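Local atomic coordinates of AT-less polyketide synthase (Streptomyces platensis subsp. rosaceus, PDB entry 4TKT), a protein that probably acts as a ketosynthase domain that catalyses carbon–carbon bond-forming condensation during chain extension in the isomigrastatin polyketide pathway. Residues D329-F340 against N393-F403; R414-L424 against H435-E443. All coordinates share one frame; numbering follows the deposited sequence.

Contact 1 of 2, residues D329-F340 against N393-F403; sequences DPIEIAGLNAAF and NPDIDFADSPF
Phe340 and Phe403 both set CG anti to the carbonyl carbon, with chi1 at -81° and -51°, and this brings the two rings together. Their planes are nearly perpendicular, at 86°. Phe340 CE2 meets Phe403 CZ at 3.5 Å. Pro402 fills in beside the pair: its CB lies over one face of the Phe340 ring, 4.3 Å from the centroid, and its CG touches Phe340 CB. With an alanine at Phe340, the Pro402 ring would probably lose the face it packs on, and the Phe403 ring would be held less firmly. Leu336 CB comes to the edge of the Phe403 ring, 3.5 Å from CZ.

In this ketosynthase of the thiolase superfamily, helix 328-340 packs here on the irregular loop that leads into edge strand 403-405 of the central sheet. No hydrogen bond joins the two segments. Bonds of its own help to shape the loop: an Asx turn, with Asp395 N donating to Asn393 OD1 at 2.8 Å, and an ST turn at Ser401, whose OG accepts from Phe403 N.

Toward the helix start, Ile333 CD1 reaches the edge of the Phe398 ring, 3.6 Å from CE1. Ile396 CG2 lies over the centre of one face of that ring, while Ile396 CD1 touches Ile333 CG1 at 3.9 Å. Pro330 rests its CG on Asp395 CB.

Contact 2 of 2, residues R414-L424 against H435-E443; sequences RTGTRPRLGGL and HVVVEDYVE
This contact is a beta hairpin of the ketosynthase core sheet, formed by strands 421-427 and 432-439. Gly422 with Val438 and Leu424 with Val436 are antiparallel hydrogen-bonded pairs. Gly422 N gives a straight bond to Val438 O at 2.8 Å, and Val436 N does the same to Leu424 O. The His435 imidazole has that carbonyl oxygen over one face, 3.2 Å above the ring plane. His435 NE2 lies 3.7 Å from Gly423 CA, and its ND1 bonds to Ser425 OG.

Beyond the strands, Asp440 ties the chains together. With chi1 at 53°, its carboxylate turns back to two arginines. Asp440 OD2 forms salt bridges to Arg414 NH2 at 2.9 Å and, longer, to Arg420 NE at 3.4 Å, though the hydrogen bonds within both are weak. OD1 takes a weak bond from Arg420 N. The Arg414 guanidinium lies only 15° from the carboxylate plane; that of Arg420 is turned by 62°. One carboxylate thus probably offsets the charge of two close arginines.

Leu424 and Val438 face helix 366-380, while His435 and Val437 face helix 294-308. Strands 273-282 and 317-319 flank the hairpin in the sheet.

In the fold
The centres of contacts 1 and 2 are about 22 Å apart, and their nearest atoms about 5 Å, without touching. One sheet connects them: Phe403 begins outermost strand 403-405, and strands 350-353 and 317-319 lie between it and the hairpin of contact 2. Helix 294-308 bridges them. Its Trp305 meets the rings of Phe340, edge-to-face, and His435. Contact 1 is the more peripheral: its centre lies about 29 Å from the centre of the chain, against about 19 Å for contact 2. Glu332 of helix 328-340 accepts backbone hydrogen bonds from His321 and Gly322, in a His-Gly-Thr-Gly sequence that in ketosynthases usually carries a catalytic histidine; this helix probably backs the active site. A glycerol, probably from crystallisation, bonds to Arg414 and Arg420.

Contact 1 of 2, residues D329-F340 against N393-F403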
loop_
_atom_site.group_PDB
_atom_site.type_symbol
_atom_site.label_atom_id
_atom_site.label_comp_id
_atom_site.label_asym_id
_atom_site.label_seq_id
_atom_site.Cartn_x
_atom_site.Cartn_y
_atom_site.Cartn_z
ATOM N N ASP A 329 16.125 -2.874 19.542
ATOM C CA ASP A 329 14.869 -3.320 20.140
ATOM C C ASP A 329 14.677 -2.824 21.581
ATOM O O ASP A 329 13.616 -2.285 21.896
ATOM C CB ASP A 329 14.763 -4.851 20.083
ATOM C CG ASP A 329 14.233 -5.353 18.748
ATOM O OD1 ASP A 329 14.141 -4.551 17.794
ATOM O OD2 ASP A 329 13.907 -6.556 18.657
ATOM N N PRO A 330 15.687 -2.991 22.461
ATOM C CA PRO A 330 15.475 -2.460 23.813
ATOM C C PRO A 330 15.364 -0.936 23.839
ATOM O O PRO A 330 14.662 -0.383 24.686
ATOM C CB PRO A 330 16.724 -2.924 24.572
ATOM C CG PRO A 330 17.246 -4.075 23.789
ATOM C CD PRO A 330 16.962 -3.725 22.368
ATOM N N ILE A 331 16.050 -0.273 22.914
ATOM C CA ILE A 331 16.013 1.182 22.824
ATOM C C ILE A 331 14.624 1.673 22.423
ATOM O O ILE A 331 14.124 2.656 22.971
ATOM C CB ILE A 331 17.068 1.704 21.823
ATOM C CG1 ILE A 331 18.447 1.728 22.484
ATOM C CG2 ILE A 331 16.714 3.095 21.328
ATOM C CD1 ILE A 331 19.552 2.229 21.578
ATOM N N GLU A 332 13.994 0.974 21.483
ATOM C CA GLU A 332 12.659 1.347 21.031
ATOM C C GLU A 332 11.638 1.274 22.162
ATOM O O GLU A 332 10.792 2.158 22.302
ATOM C CB GLU A 332 12.210 0.458 19.872
ATOM C CG GLU A 332 10.777 0.724 19.441
ATOM C CD GLU A 332 10.431 0.097 18.110
ATOM O OE1 GLU A 332 9.461 0.562 17.477
ATOM O OE2 GLU A 332 11.124 -0.857 17.694
ATOM N N ILE A 333 11.718 0.221 22.968
ATOM C CA ILE A 333 10.808 0.063 24.096
ATOM C C ILE A 333 11.066 1.141 25.144
ATOM O O ILE A 333 10.131 1.680 25.739
ATOM C CB ILE A 333 10.938 -1.330 24.732
ATOM C CG1 ILE A 333 10.537 -2.400 23.719
ATOM C CG2 ILE A 333 10.059 -1.445 25.962
ATOM C CD1 ILE A 333 9.138 -2.215 23.178
ATOM N N ALA A 334 12.338 1.463 25.355
ATOM C CA ALA A 334 12.712 2.542 26.263
ATOM C C ALA A 334 12.106 3.862 25.798
ATOM O O ALA A 334 11.635 4.660 26.611
ATOM C CB ALA A 334 14.222 2.656 26.361
ATOM N N GLY A 335 12.116 4.079 24.486
ATOM C CA GLY A 335 11.551 5.279 23.899
ATOM C C GLY A 335 10.050 5.351 24.093
ATOM O O GLY A 335 9.507 6.399 24.448
ATOM N N LEU A 336 9.379 4.228 23.863
ATOM C CA LEU A 336 7.936 4.149 24.033
ATOM C C LEU A 336 7.533 4.340 25.492
ATOM O O LEU A 336 6.553 5.022 25.785
ATOM C CB LEU A 336 7.416 2.812 23.512
ATOM C CG LEU A 336 7.264 2.693 21.997
ATOM C CD1 LEU A 336 7.150 1.237 21.585
ATOM C CD2 LEU A 336 6.045 3.470 21.539
ATOM N N ASN A 337 8.291 3.733 26.402
ATOM C CA ASN A 337 8.023 3.861 27.831
ATOM C C ASN A 337 8.095 5.310 28.289
ATOM O O ASN A 337 7.243 5.774 29.046
ATOM C CB ASN A 337 9.004 3.017 28.648
ATOM C CG ASN A 337 8.742 1.531 28.524
ATOM O OD1 ASN A 337 7.728 1.111 27.970
ATOM N ND2 ASN A 337 9.654 0.723 29.055
ATOM N N ALA A 338 9.118 6.017 27.823
ATOM C CA ALA A 338 9.295 7.426 28.151
ATOM C C ALA A 338 8.148 8.262 27.593
ATOM O O ALA A 338 7.743 9.258 28.194
ATOM C CB ALA A 338 10.627 7.930 27.621
ATOM N N ALA A 339 7.626 7.850 26.443
ATOM C CA ALA A 339 6.505 8.542 25.820
ATOM C C ALA A 339 5.244 8.428 26.671
ATOM O O ALA A 339 4.620 9.433 27.012
ATOM C CB ALA A 339 6.253 7.995 24.429
ATOM N N PHE A 340 4.878 7.198 27.015
ATOM C CA PHE A 340 3.669 6.942 27.789
ATOM C C PHE A 340 3.757 7.478 29.217
ATOM O O PHE A 340 2.742 7.850 29.807
ATOM C CB PHE A 340 3.371 5.442 27.824
ATOM C CG PHE A 340 2.671 4.928 26.596
ATOM C CD1 PHE A 340 1.293 5.012 26.484
ATOM C CD2 PHE A 340 3.389 4.353 25.562
ATOM C CE1 PHE A 340 0.647 4.538 25.361
ATOM C CE2 PHE A 340 2.746 3.876 24.434
ATOM C CZ PHE A 340 1.373 3.969 24.334
ATOM N N ASN A 393 13.388 -10.828 24.337
ATOM C CA ASN A 393 14.707 -10.259 24.603
ATOM C C ASN A 393 14.910 -9.978 26.092
ATOM O O ASN A 393 14.146 -9.224 26.692
ATOM C CB ASN A 393 14.892 -8.975 23.787
ATOM C CG ASN A 393 16.307 -8.428 23.852
ATOM O OD1 ASN A 393 16.916 -8.350 24.920
ATOM N ND2 ASN A 393 16.837 -8.034 22.699
ATOM N N PRO A 394 15.946 -10.593 26.686
ATOM C CA PRO A 394 16.260 -10.505 28.119
ATOM C C PRO A 394 16.446 -9.074 28.628
ATOM O O PRO A 394 16.251 -8.826 29.818
ATOM C CB PRO A 394 17.571 -11.288 28.234
ATOM C CG PRO A 394 17.549 -12.228 27.084
ATOM C CD PRO A 394 16.879 -11.482 25.975
ATOM N N ASP A 395 16.814 -8.154 27.742
ATOM C CA ASP A 395 17.024 -6.760 28.126
ATOM C C ASP A 395 15.714 -5.993 28.282
ATOM O O ASP A 395 15.702 -4.873 28.789
ATOM C CB ASP A 395 17.908 -6.045 27.099
ATOM C CG ASP A 395 19.334 -6.560 27.089
ATOM O OD1 ASP A 395 19.763 -7.160 28.098
ATOM O OD2 ASP A 395 20.028 -6.357 26.070
ATOM N N ILE A 396 14.612 -6.595 27.843
ATOM C CA ILE A 396 13.324 -5.909 27.834
ATOM C C ILE A 396 12.375 -6.421 28.914
ATOM O O ILE A 396 12.140 -7.624 29.036
ATOM C CB ILE A 396 12.633 -6.045 26.464
ATOM C CG1 ILE A 396 13.538 -5.504 25.356
ATOM C CG2 ILE A 396 11.295 -5.322 26.464
ATOM C CD1 ILE A 396 12.907 -5.545 23.987
ATOM N N ASP A 397 11.828 -5.492 29.692
ATOM C CA ASP A 397 10.865 -5.825 30.734
ATOM C C ASP A 397 9.473 -5.341 30.344
ATOM O O ASP A 397 9.102 -4.200 30.618
ATOM C CB ASP A 397 11.289 -5.214 32.072
ATOM C CG ASP A 397 10.408 -5.657 33.223
ATOM O OD1 ASP A 397 9.697 -6.674 33.076
ATOM O OD2 ASP A 397 10.436 -4.994 34.281
ATOM N N PHE A 398 8.707 -6.215 29.698
ATOM C CA PHE A 398 7.366 -5.864 29.245
ATOM C C PHE A 398 6.370 -5.828 30.395
ATOM O O PHE A 398 5.339 -5.162 30.311
ATOM C CB PHE A 398 6.894 -6.842 28.169
ATOM C CG PHE A 398 7.277 -6.436 26.776
ATOM C CD1 PHE A 398 7.167 -5.116 26.375
ATOM C CD2 PHE A 398 7.754 -7.369 25.873
ATOM C CE1 PHE A 398 7.519 -4.733 25.097
ATOM C CE2 PHE A 398 8.109 -6.994 24.590
ATOM C CZ PHE A 398 7.992 -5.673 24.202
ATOM N N ALA A 399 6.686 -6.548 31.467
ATOM C CA ALA A 399 5.841 -6.571 32.655
ATOM C C ALA A 399 5.710 -5.175 33.255
ATOM O O ALA A 399 4.623 -4.761 33.656
ATOM C CB ALA A 399 6.398 -7.541 33.681
ATOM N N ASP A 400 6.826 -4.454 33.314
ATOM C CA ASP A 400 6.824 -3.076 33.791
ATOM C C ASP A 400 6.812 -2.121 32.604
ATOM O O ASP A 400 7.732 -1.324 32.417
ATOM C CB ASP A 400 8.035 -2.809 34.686
ATOM C CG ASP A 400 7.943 -1.478 35.411
ATOM O OD1 ASP A 400 6.813 -0.988 35.618
ATOM O OD2 ASP A 400 9.003 -0.924 35.775
ATOM N N SER A 401 5.761 -2.217 31.799
ATOM C CA SER A 401 5.627 -1.404 30.600
ATOM C C SER A 401 4.147 -1.241 30.272
ATOM O O SER A 401 3.311 -1.966 30.808
ATOM C CB SER A 401 6.374 -2.047 29.430
ATOM O OG SER A 401 5.642 -3.141 28.906
ATOM N N PRO A 402 3.812 -0.283 29.394
ATOM C CA PRO A 402 2.412 -0.162 28.974
ATOM C C PRO A 402 1.959 -1.327 28.102
ATOM O O PRO A 402 0.767 -1.458 27.836
ATOM C CB PRO A 402 2.394 1.141 28.163
ATOM C CG PRO A 402 3.622 1.875 28.567
ATOM C CD PRO A 402 4.636 0.826 28.883
ATOM N N PHE A 403 2.898 -2.167 27.677
ATOM C CA PHE A 403 2.631 -3.102 26.592
ATOM C C PHE A 403 2.461 -4.561 26.994
ATOM O O PHE A 403 2.856 -4.984 28.081
ATOM C CB PHE A 403 3.753 -3.015 25.556
ATOM C CG PHE A 403 4.048 -1.620 25.106
ATOM C CD1 PHE A 403 3.142 -0.929 24.321
ATOM C CD2 PHE A 403 5.232 -1.001 25.462
ATOM C CE1 PHE A 403 3.410 0.358 23.901
ATOM C CE2 PHE A 403 5.507 0.284 25.046
ATOM C CZ PHE A 403 4.594 0.965 24.264
#

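Contact 2 of 2, residues R414-L424 against H435-E443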
loop_
_atom_site.group_PDB
_atom_site.type_symbol
_atom_site.label_atom_id
_atom_site.label_comp_id
_atom_site.label_asym_id
_atom_site.label_seq_id
_atom_site.Cartn_x
_atom_site.Cartn_y
_atom_site.Cartn_z
ATOM N N ARG A 414 -14.044 -3.144 20.513
ATOM C CA ARG A 414 -14.273 -1.704 20.507
ATOM C C ARG A 414 -14.873 -1.250 21.832
ATOM O O ARG A 414 -15.813 -1.865 22.337
ATOM C CB ARG A 414 -15.192 -1.309 19.349
ATOM C CG ARG A 414 -15.453 0.186 19.249
ATOM C CD ARG A 414 -16.431 0.512 18.127
ATOM N NE ARG A 414 -15.987 -0.004 16.835
ATOM C CZ ARG A 414 -15.210 0.664 15.986
ATOM N NH1 ARG A 414 -14.780 1.881 16.291
ATOM N NH2 ARG A 414 -14.859 0.111 14.832
ATOM N N THR A 415 -14.327 -0.178 22.397
ATOM C CA THR A 415 -14.851 0.372 23.642
ATOM C C THR A 415 -15.997 1.335 23.356
ATOM O O THR A 415 -15.780 2.437 22.848
ATOM C CB THR A 415 -13.763 1.101 24.449
ATOM O OG1 THR A 415 -12.709 0.186 24.774
ATOM C CG2 THR A 415 -14.346 1.667 25.735
ATOM N N GLY A 416 -17.215 0.910 23.686
ATOM C CA GLY A 416 -18.405 1.697 23.421
ATOM C C GLY A 416 -18.536 2.015 21.945
ATOM O O GLY A 416 -18.518 1.117 21.102
ATOM N N THR A 417 -18.664 3.300 21.631
ATOM C CA THR A 417 -18.687 3.748 20.246
ATOM C C THR A 417 -17.417 4.528 19.924
ATOM O O THR A 417 -17.322 5.180 18.884
ATOM C CB THR A 417 -19.918 4.626 19.949
ATOM O OG1 THR A 417 -19.958 5.725 20.868
ATOM C CG2 THR A 417 -21.198 3.814 20.080
ATOM N N ARG A 418 -16.443 4.455 20.827
ATOM C CA ARG A 418 -15.179 5.165 20.659
ATOM C C ARG A 418 -14.272 4.447 19.662
ATOM O O ARG A 418 -14.089 3.230 19.745
ATOM C CB ARG A 418 -14.469 5.321 22.006
ATOM N N PRO A 419 -13.699 5.204 18.713
ATOM C CA PRO A 419 -12.833 4.641 17.672
ATOM C C PRO A 419 -11.649 3.888 18.257
ATOM O O PRO A 419 -11.104 4.310 19.279
ATOM C CB PRO A 419 -12.356 5.875 16.899
ATOM C CG PRO A 419 -13.364 6.928 17.191
ATOM C CD PRO A 419 -13.822 6.667 18.592
ATOM N N ARG A 420 -11.270 2.780 17.630
ATOM C CA ARG A 420 -10.047 2.084 18.002
ATOM C C ARG A 420 -8.859 2.977 17.664
ATOM O O ARG A 420 -8.837 3.611 16.613
ATOM C CB ARG A 420 -9.947 0.733 17.289
ATOM C CG ARG A 420 -10.770 -0.369 17.940
ATOM C CD ARG A 420 -10.672 -1.677 17.171
ATOM N NE ARG A 420 -11.780 -1.846 16.236
ATOM C CZ ARG A 420 -12.828 -2.635 16.454
ATOM N NH1 ARG A 420 -13.791 -2.727 15.549
ATOM N NH2 ARG A 420 -12.911 -3.336 17.576
ATOM N N LEU A 421 -7.883 3.036 18.564
ATOM C CA LEU A 421 -6.771 3.968 18.421
ATOM C C LEU A 421 -5.437 3.235 18.311
ATOM O O LEU A 421 -5.146 2.336 19.100
ATOM C CB LEU A 421 -6.747 4.937 19.603
ATOM C CG LEU A 421 -5.915 6.210 19.459
ATOM C CD1 LEU A 421 -6.363 7.007 18.248
ATOM C CD2 LEU A 421 -6.025 7.048 20.721
ATOM N N GLY A 422 -4.629 3.622 17.330
ATOM C CA GLY A 422 -3.365 2.954 17.091
ATOM C C GLY A 422 -2.203 3.895 16.840
ATOM O O GLY A 422 -2.391 5.052 16.466
ATOM N N GLY A 423 -0.993 3.386 17.051
ATOM C CA GLY A 423 0.221 4.145 16.810
ATOM C C GLY A 423 1.189 3.381 15.926
ATOM O O GLY A 423 1.250 2.152 15.970
ATOM N N LEU A 424 1.952 4.112 15.123
ATOM C CA LEU A 424 2.849 3.495 14.154
ATOM C C LEU A 424 4.193 4.211 14.118
ATOM O O LEU A 424 4.252 5.419 13.886
ATOM C CB LEU A 424 2.203 3.501 12.768
ATOM C CG LEU A 424 3.060 3.129 11.559
ATOM C CD1 LEU A 424 3.490 1.673 11.618
ATOM C CD2 LEU A 424 2.295 3.411 10.277
ATOM N N HIS A 435 6.455 9.076 13.645
ATOM C CA HIS A 435 5.352 8.387 14.298
ATOM C C HIS A 435 4.027 8.897 13.750
ATOM O O HIS A 435 3.848 10.098 13.546
ATOM C CB HIS A 435 5.408 8.572 15.814
ATOM C CG HIS A 435 4.480 7.671 16.566
ATOM N ND1 HIS A 435 4.822 6.388 16.933
ATOM C CD2 HIS A 435 3.218 7.866 17.015
ATOM C CE1 HIS A 435 3.814 5.832 17.580
ATOM N NE2 HIS A 435 2.827 6.708 17.643
ATOM N N VAL A 436 3.104 7.974 13.502
ATOM C CA VAL A 436 1.800 8.319 12.951
ATOM C C VAL A 436 0.693 7.772 13.845
ATOM O O VAL A 436 0.772 6.638 14.317
ATOM C CB VAL A 436 1.638 7.776 11.517
ATOM C CG1 VAL A 436 0.235 8.023 11.001
ATOM C CG2 VAL A 436 2.654 8.421 10.595
ATOM N N VAL A 437 -0.328 8.589 14.085
ATOM C CA VAL A 437 -1.445 8.204 14.941
ATOM C C VAL A 437 -2.724 8.025 14.134
ATOM O O VAL A 437 -3.205 8.969 13.507
ATOM C CB VAL A 437 -1.695 9.250 16.037
ATOM C CG1 VAL A 437 -2.846 8.816 16.928
ATOM C CG2 VAL A 437 -0.434 9.477 16.849
ATOM N N VAL A 438 -3.277 6.814 14.151
ATOM C CA VAL A 438 -4.484 6.530 13.380
ATOM C C VAL A 438 -5.621 5.975 14.239
ATOM O O VAL A 438 -5.397 5.300 15.243
ATOM C CB VAL A 438 -4.205 5.531 12.227
ATOM C CG1 VAL A 438 -3.085 6.039 11.338
ATOM C CG2 VAL A 438 -3.864 4.157 12.769
ATOM N N GLU A 439 -6.844 6.285 13.832
ATOM C CA GLU A 439 -8.037 5.699 14.423
ATOM C C GLU A 439 -8.982 5.282 13.302
ATOM O O GLU A 439 -8.945 5.860 12.215
ATOM C CB GLU A 439 -8.725 6.686 15.367
ATOM C CG GLU A 439 -9.217 7.951 14.680
ATOM C CD GLU A 439 -10.044 8.835 15.595
ATOM O OE1 GLU A 439 -10.086 8.564 16.814
ATOM O OE2 GLU A 439 -10.654 9.803 15.092
ATOM N N ASP A 440 -9.823 4.283 13.547
ATOM C CA ASP A 440 -10.796 3.898 12.531
ATOM C C ASP A 440 -11.960 4.884 12.518
ATOM O O ASP A 440 -12.010 5.814 13.324
ATOM C CB ASP A 440 -11.299 2.464 12.744
ATOM C CG ASP A 440 -11.818 2.223 14.143
ATOM O OD1 ASP A 440 -11.877 3.181 14.942
ATOM O OD2 ASP A 440 -12.177 1.063 14.439
ATOM N N TYR A 441 -12.891 4.676 11.596
ATOM C CA TYR A 441 -13.980 5.619 11.392
ATOM C C TYR A 441 -15.311 5.069 11.893
ATOM O O TYR A 441 -15.581 3.871 11.789
ATOM C CB TYR A 441 -14.079 5.981 9.908
ATOM C CG TYR A 441 -15.245 6.876 9.555
ATOM C CD1 TYR A 441 -15.266 8.211 9.944
ATOM C CD2 TYR A 441 -16.319 6.391 8.818
ATOM C CE1 TYR A 441 -16.331 9.033 9.618
ATOM C CE2 TYR A 441 -17.387 7.206 8.487
ATOM C CZ TYR A 441 -17.389 8.523 8.890
ATOM O OH TYR A 441 -18.450 9.334 8.562
ATOM N N VAL A 442 -16.133 5.955 12.446
ATOM C CA VAL A 442 -17.469 5.597 12.908
ATOM C C VAL A 442 -18.511 6.569 12.356
ATOM O O VAL A 442 -18.490 7.758 12.674
ATOM C CB VAL A 442 -17.554 5.584 14.447
ATOM C CG1 VAL A 442 -18.990 5.350 14.897
ATOM C CG2 VAL A 442 -16.624 4.525 15.027
ATOM N N GLU A 443 -19.416 6.060 11.526
ATOM C CA GLU A 443 -20.460 6.889 10.932
ATOM C C GLU A 443 -21.525 7.261 11.960
ATOM O O GLU A 443 -21.468 8.328 12.572
ATOM C CB GLU A 443 -21.104 6.172 9.745
#